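Local structure of mitochondrial RNA-binding protein 1 (Trypanosoma brucei, 2GIA) at residues A75-V80 and P86-E91; K35-S40 and H137-A142. The protein forms a complex with mitochondrial RNA-binding protein 2 that binds guide RNA and probably acts as an RNA matchmaker in mitochondrial RNA editing. One frame throughout, in Å; residues are numbered along the deposited sequence.

Interaction 1: A75-V80 and P86-E91; sequences AYLVGV and PRHRME
The ring of Tyr76 overlaps that of His88 in an offset stack, the two centroids 4.2 Å apart and the planes within 10° of parallel. The slippage is large enough that Tyr76 CB, not its ring, lies over the middle of the imidazole, 3.4 Å from the centroid, a CH-pi contact. The tyrosine ring itself overlaps the ND1-CE1 side of the imidazole, where Tyr76 CD2 comes within 3.4 Å of His88 CE1. His88 reaches out from the strand because its CG stands anti to the backbone N (chi1 174°), which carries the ring to the helix; the second torsion turns its face to Tyr76. Its rotation is fixed further by a hydrogen bond between NE2 and Asp73 of the same helix, while Tyr76 OH is hydrogen-bonded to Asp169 of the neighbouring mitochondrial RNA-binding protein 2 chain. Each ring is thus held at its polar end by a carboxylate, and the one at NE2 would probably favour a more positive imidazole.

Beside the stack, Leu77 brings CD2 to the imidazole edge near its plane, 4.1 Å from His88 CD2. The same methyl meets the tip of Met90, whose chain bends at chi3 and sets CE 4.2 Å from Leu77 CD2. One turn on, Val80 lays CG2 against the strand backbone, 4.0 Å from His88 N, just where the chain comes back. The axes of helical segment 75-80 and strand 87-91 run nearly antiparallel, at 155°, and come within 8.1 Å. His88 points at the helix and Met90 bends its end to it, while Arg87 and Arg89 leave the other side of the strand. A helix thus turns back through a short loop onto the first strand of the following antiparallel sheet, consistent with the Whirly-type (PC4-like) fold of this family.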
loop_
_atom_site.group_PDB
_atom_site.type_symbol
_atom_site.label_atom_id
_atom_site.label_comp_id
_atom_site.label_asym_id
_atom_site.label_seq_id
_atom_site.Cartn_x
_atom_site.Cartn_y
_atom_site.Cartn_z
ATOM N N ALA B 75 2.831 -14.109 4.981
ATOM C CA ALA B 75 3.570 -13.771 3.769
ATOM C C ALA B 75 3.311 -14.810 2.659
ATOM O O ALA B 75 3.160 -14.451 1.485
ATOM C CB ALA B 75 5.096 -13.675 4.106
ATOM N N TYR B 76 3.263 -16.102 3.020
ATOM C CA TYR B 76 2.985 -17.133 2.024
ATOM C C TYR B 76 1.609 -16.961 1.438
ATOM O O TYR B 76 1.439 -17.154 0.241
ATOM C CB TYR B 76 3.102 -18.560 2.629
ATOM C CG TYR B 76 4.478 -19.159 2.399
ATOM C CD1 TYR B 76 4.891 -19.470 1.116
ATOM C CD2 TYR B 76 5.364 -19.354 3.446
ATOM C CE1 TYR B 76 6.161 -19.962 0.868
ATOM C CE2 TYR B 76 6.662 -19.846 3.204
ATOM C CZ TYR B 76 7.032 -20.147 1.905
ATOM O OH TYR B 76 8.276 -20.651 1.630
ATOM N N LEU B 77 0.620 -16.588 2.261
ATOM C CA LEU B 77 -0.726 -16.422 1.719
ATOM C C LEU B 77 -0.740 -15.269 0.720
ATOM O O LEU B 77 -1.420 -15.334 -0.302
ATOM C CB LEU B 77 -1.746 -16.140 2.848
ATOM C CG LEU B 77 -1.931 -17.207 3.944
ATOM C CD1 LEU B 77 -3.314 -17.042 4.605
ATOM C CD2 LEU B 77 -1.723 -18.627 3.413
ATOM N N VAL B 78 0.005 -14.195 1.009
ATOM C CA VAL B 78 0.037 -13.092 0.049
ATOM C C VAL B 78 0.725 -13.607 -1.237
ATOM O O VAL B 78 0.278 -13.304 -2.352
ATOM C CB VAL B 78 0.790 -11.875 0.642
ATOM C CG1 VAL B 78 0.995 -10.799 -0.448
ATOM C CG2 VAL B 78 -0.088 -11.293 1.770
ATOM N N GLY B 79 1.786 -14.396 -1.076
ATOM C CA GLY B 79 2.454 -14.972 -2.231
ATOM C C GLY B 79 1.510 -15.822 -3.097
ATOM O O GLY B 79 1.649 -15.870 -4.339
ATOM N N VAL B 80 0.564 -16.524 -2.471
ATOM C CA VAL B 80 -0.413 -17.323 -3.235
ATOM C C VAL B 80 -1.341 -16.358 -3.973
ATOM O O VAL B 80 -1.693 -16.578 -5.133
ATOM C CB VAL B 80 -1.277 -18.252 -2.282
ATOM C CG1 VAL B 80 -2.548 -18.778 -3.029
ATOM C CG2 VAL B 80 -0.449 -19.427 -1.816
ATOM N N PRO B 86 1.830 -21.691 -5.945
ATOM C CA PRO B 86 0.456 -22.134 -6.178
ATOM C C PRO B 86 -0.323 -22.624 -4.973
ATOM O O PRO B 86 -1.553 -22.586 -4.985
ATOM C CB PRO B 86 0.620 -23.217 -7.235
ATOM C CG PRO B 86 1.931 -23.863 -6.821
ATOM C CD PRO B 86 2.813 -22.640 -6.500
ATOM N N ARG B 87 0.386 -23.038 -3.932
ATOM C CA ARG B 87 -0.274 -23.574 -2.765
ATOM C C ARG B 87 0.641 -23.436 -1.580
ATOM O O ARG B 87 1.858 -23.556 -1.704
ATOM C CB ARG B 87 -0.568 -25.093 -2.975
ATOM C CG ARG B 87 -1.259 -25.873 -1.776
ATOM C CD ARG B 87 -1.417 -27.462 -2.012
ATOM N NE ARG B 87 -0.290 -28.288 -1.493
ATOM C CZ ARG B 87 -0.135 -29.603 -1.696
ATOM N NH1 ARG B 87 -1.033 -30.297 -2.406
ATOM N NH2 ARG B 87 0.945 -30.237 -1.215
ATOM N N HIS B 88 0.069 -23.190 -0.414
ATOM C CA HIS B 88 0.915 -23.157 0.770
ATOM C C HIS B 88 0.305 -24.164 1.762
ATOM O O HIS B 88 -0.887 -24.066 2.085
ATOM C CB HIS B 88 0.962 -21.764 1.403
ATOM C CG HIS B 88 1.708 -21.735 2.713
ATOM N ND1 HIS B 88 2.970 -22.272 2.845
ATOM C CD2 HIS B 88 1.389 -21.221 3.920
ATOM C CE1 HIS B 88 3.399 -22.091 4.079
ATOM N NE2 HIS B 88 2.463 -21.452 4.757
ATOM N N ARG B 89 1.109 -25.128 2.217
ATOM C CA ARG B 89 0.630 -26.112 3.180
ATOM C C ARG B 89 1.156 -25.752 4.569
ATOM O O ARG B 89 2.306 -25.443 4.735
ATOM C CB ARG B 89 1.098 -27.543 2.786
ATOM C CG ARG B 89 0.841 -28.560 3.921
ATOM C CD ARG B 89 0.753 -29.990 3.396
ATOM N NE ARG B 89 -0.362 -30.138 2.463
ATOM C CZ ARG B 89 -0.688 -31.280 1.862
ATOM N NH1 ARG B 89 0.010 -32.385 2.111
ATOM N NH2 ARG B 89 -1.653 -31.309 0.955
ATOM N N MET B 90 0.293 -25.789 5.568
ATOM C CA MET B 90 0.695 -25.462 6.923
ATOM C C MET B 90 0.352 -26.637 7.809
ATOM O O MET B 90 -0.795 -27.077 7.839
ATOM C CB MET B 90 -0.076 -24.217 7.369
ATOM C CG MET B 90 0.341 -22.968 6.565
ATOM S SD MET B 90 -0.878 -21.682 6.741
ATOM C CE MET B 90 -2.133 -22.189 5.595
ATOM N N GLU B 91 1.353 -27.160 8.516
ATOM C CA GLU B 91 1.132 -28.297 9.387
ATOM C C GLU B 91 1.631 -27.969 10.781
ATOM O O GLU B 91 2.753 -27.488 10.964
ATOM C CB GLU B 91 1.863 -29.517 8.851
ATOM C CG GLU B 91 1.511 -29.828 7.440
ATOM C CD GLU B 91 2.222 -31.051 6.923
ATOM O OE1 GLU B 91 1.756 -32.171 7.229
ATOM O OE2 GLU B 91 3.251 -30.885 6.222
#

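Interaction 2: K35-S40 and H137-A142; sequences KLLLIS and HFLESA
Phe138 has CG anti to its own N (chi1 -173°), which sends the ring from helix 130-145 toward strand 36-43, whereas Leu37 adopts an unusual pair of torsions, chi1 -137° and chi2 30°, and turns both its methyls to the helix. Leu37 CD1 arrives at the edge of the phenyl ring, in its plane, 3.9 Å from Phe138 CE1; the two side chains slide past each other in opposite directions. Leu139, on the next position of the helix, crosses Leu37 at about a right angle. Its CD2 methyl lies 3.8 Å from Leu37 CD2 and 4.1 Å from Leu37 CD1, so it touches both branches of the fork.

All three side chains are buried. Helix 71-81 adds Leu74, which packs on both Leu37 and Leu139, while Val30 and Val32 of the adjacent strand 26-33 rest on Phe138. The phenyl ring also meets Phe13 edge to face and Phe190 of a mitochondrial RNA-binding protein 2 chain, which places it where the core of the subunit reaches the interface between subunits.

Across the two segments the contact consists wholly of methyl groups and an aromatic C-H edge, with no directional polar bond. Helix and sheet are therefore held here by dispersion and by exclusion of water, and the fit depends on side-chain shape.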
loop_
_atom_site.group_PDB
_atom_site.type_symbol
_atom_site.label_atom_id
_atom_site.label_comp_id
_atom_site.label_asym_id
_atom_site.label_seq_id
_atom_site.Cartn_x
_atom_site.Cartn_y
_atom_site.Cartn_z
ATOM N N LYS B 35 1.513 -9.774 13.896
ATOM C CA LYS B 35 2.049 -10.642 12.867
ATOM C C LYS B 35 1.211 -11.899 12.668
ATOM O O LYS B 35 1.411 -12.618 11.686
ATOM C CB LYS B 35 3.461 -11.105 13.288
ATOM C CG LYS B 35 4.476 -9.970 13.468
ATOM C CD LYS B 35 5.804 -10.556 14.013
ATOM C CE LYS B 35 6.986 -9.544 13.987
ATOM N NZ LYS B 35 8.269 -10.268 14.441
ATOM N N LEU B 36 0.285 -12.153 13.593
ATOM C CA LEU B 36 -0.456 -13.416 13.587
ATOM C C LEU B 36 -1.913 -13.426 13.144
ATOM O O LEU B 36 -2.780 -12.820 13.777
ATOM C CB LEU B 36 -0.336 -14.032 14.978
ATOM C CG LEU B 36 1.098 -14.046 15.588
ATOM C CD1 LEU B 36 1.029 -14.801 16.962
ATOM C CD2 LEU B 36 2.106 -14.759 14.633
ATOM N N LEU B 37 -2.146 -14.095 12.014
ATOM C CA LEU B 37 -3.484 -14.229 11.429
ATOM C C LEU B 37 -4.312 -15.206 12.305
ATOM O O LEU B 37 -3.800 -16.241 12.732
ATOM C CB LEU B 37 -3.294 -14.818 10.057
ATOM C CG LEU B 37 -3.978 -14.402 8.781
ATOM C CD1 LEU B 37 -4.368 -12.902 8.732
ATOM C CD2 LEU B 37 -2.983 -14.833 7.644
ATOM N N LEU B 38 -5.559 -14.872 12.575
ATOM C CA LEU B 38 -6.451 -15.737 13.361
ATOM C C LEU B 38 -7.668 -15.999 12.487
ATOM O O LEU B 38 -8.452 -15.096 12.202
ATOM C CB LEU B 38 -6.881 -15.027 14.674
ATOM C CG LEU B 38 -5.655 -14.462 15.434
ATOM C CD1 LEU B 38 -6.057 -13.522 16.580
ATOM C CD2 LEU B 38 -4.839 -15.631 15.962
ATOM N N ILE B 39 -7.877 -17.253 12.118
ATOM C CA ILE B 39 -8.992 -17.583 11.248
ATOM C C ILE B 39 -9.958 -18.419 12.075
ATOM O O ILE B 39 -9.550 -19.416 12.655
ATOM C CB ILE B 39 -8.478 -18.376 10.035
ATOM C CG1 ILE B 39 -7.494 -17.479 9.250
ATOM C CG2 ILE B 39 -9.664 -18.719 9.116
ATOM C CD1 ILE B 39 -6.843 -18.175 8.016
ATOM N N SER B 40 -11.216 -17.986 12.118
ATOM C CA SER B 40 -12.256 -18.626 12.926
ATOM C C SER B 40 -13.515 -18.895 12.152
ATOM O O SER B 40 -13.800 -18.256 11.127
ATOM C CB SER B 40 -12.619 -17.693 14.124
ATOM O OG SER B 40 -11.480 -17.493 14.911
ATOM N N HIS B 137 -7.274 -8.000 -0.124
ATOM C CA HIS B 137 -6.975 -6.699 0.486
ATOM C C HIS B 137 -6.600 -6.820 1.963
ATOM O O HIS B 137 -5.683 -6.137 2.441
ATOM C CB HIS B 137 -8.162 -5.752 0.317
ATOM C CG HIS B 137 -8.226 -5.125 -1.050
ATOM N ND1 HIS B 137 -7.930 -3.803 -1.275
ATOM C CD2 HIS B 137 -8.471 -5.676 -2.267
ATOM C CE1 HIS B 137 -7.978 -3.561 -2.578
ATOM N NE2 HIS B 137 -8.299 -4.688 -3.198
ATOM N N PHE B 138 -7.309 -7.706 2.678
ATOM C CA PHE B 138 -7.038 -7.895 4.097
ATOM C C PHE B 138 -5.637 -8.454 4.309
ATOM O O PHE B 138 -4.912 -8.010 5.183
ATOM C CB PHE B 138 -8.081 -8.871 4.733
ATOM C CG PHE B 138 -7.961 -8.985 6.230
ATOM C CD1 PHE B 138 -7.080 -9.908 6.815
ATOM C CD2 PHE B 138 -8.652 -8.090 7.051
ATOM C CE1 PHE B 138 -6.871 -9.942 8.234
ATOM C CE2 PHE B 138 -8.463 -8.106 8.464
ATOM C CZ PHE B 138 -7.564 -9.043 9.061
ATOM N N LEU B 139 -5.272 -9.470 3.538
ATOM C CA LEU B 139 -3.954 -10.059 3.705
ATOM C C LEU B 139 -2.839 -9.046 3.344
ATOM O O LEU B 139 -1.826 -8.990 4.033
ATOM C CB LEU B 139 -3.825 -11.311 2.834
ATOM C CG LEU B 139 -4.786 -12.485 3.216
ATOM C CD1 LEU B 139 -4.716 -13.579 2.112
ATOM C CD2 LEU B 139 -4.383 -13.088 4.592
ATOM N N GLU B 140 -3.018 -8.263 2.274
ATOM C CA GLU B 140 -1.950 -7.311 1.904
ATOM C C GLU B 140 -1.853 -6.232 2.982
ATOM O O GLU B 140 -0.767 -5.785 3.368
ATOM C CB GLU B 140 -2.227 -6.678 0.515
ATOM C CG GLU B 140 -2.240 -7.751 -0.566
ATOM C CD GLU B 140 -2.104 -7.204 -1.978
ATOM O OE1 GLU B 140 -2.309 -7.979 -2.951
ATOM O OE2 GLU B 140 -1.792 -6.000 -2.109
ATOM N N SER B 141 -2.996 -5.817 3.477
ATOM C CA SER B 141 -2.994 -4.818 4.546
ATOM C C SER B 141 -2.316 -5.378 5.791
ATOM O O SER B 141 -1.481 -4.711 6.432
ATOM C CB SER B 141 -4.429 -4.391 4.925
ATOM O OG SER B 141 -5.018 -3.563 3.929
ATOM N N ALA B 142 -2.681 -6.599 6.156
ATOM C CA ALA B 142 -2.133 -7.179 7.385
ATOM C C ALA B 142 -0.637 -7.352 7.293
ATOM O O ALA B 142 0.091 -7.066 8.263
ATOM C CB ALA B 142 -2.817 -8.550 7.694
#

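In the fold
Interaction 1 is nested along the chain inside the long loop closed by interaction 2, and their centres lie about 13 Å apart. Helix 71-81 joins them: Leu77, which faces strand 87-91 with one methyl, puts the other, CD1, 3.8 Å from Leu37 CD2, and its CB lies 4.0 Å from Leu139 CD1. Val78 CG2 adds packing 3.7 Å from Leu139 O. Leu37, Leu77 and Leu139 thus form one continuous apolar core, in which helix 71-81 links strand 36-43 and helix 130-145 to the sheet that starts with 87-91. Both helices also border mitochondrial RNA-binding protein 2, through Ala75 and Val78 in one and His137 and Ser141 in the other.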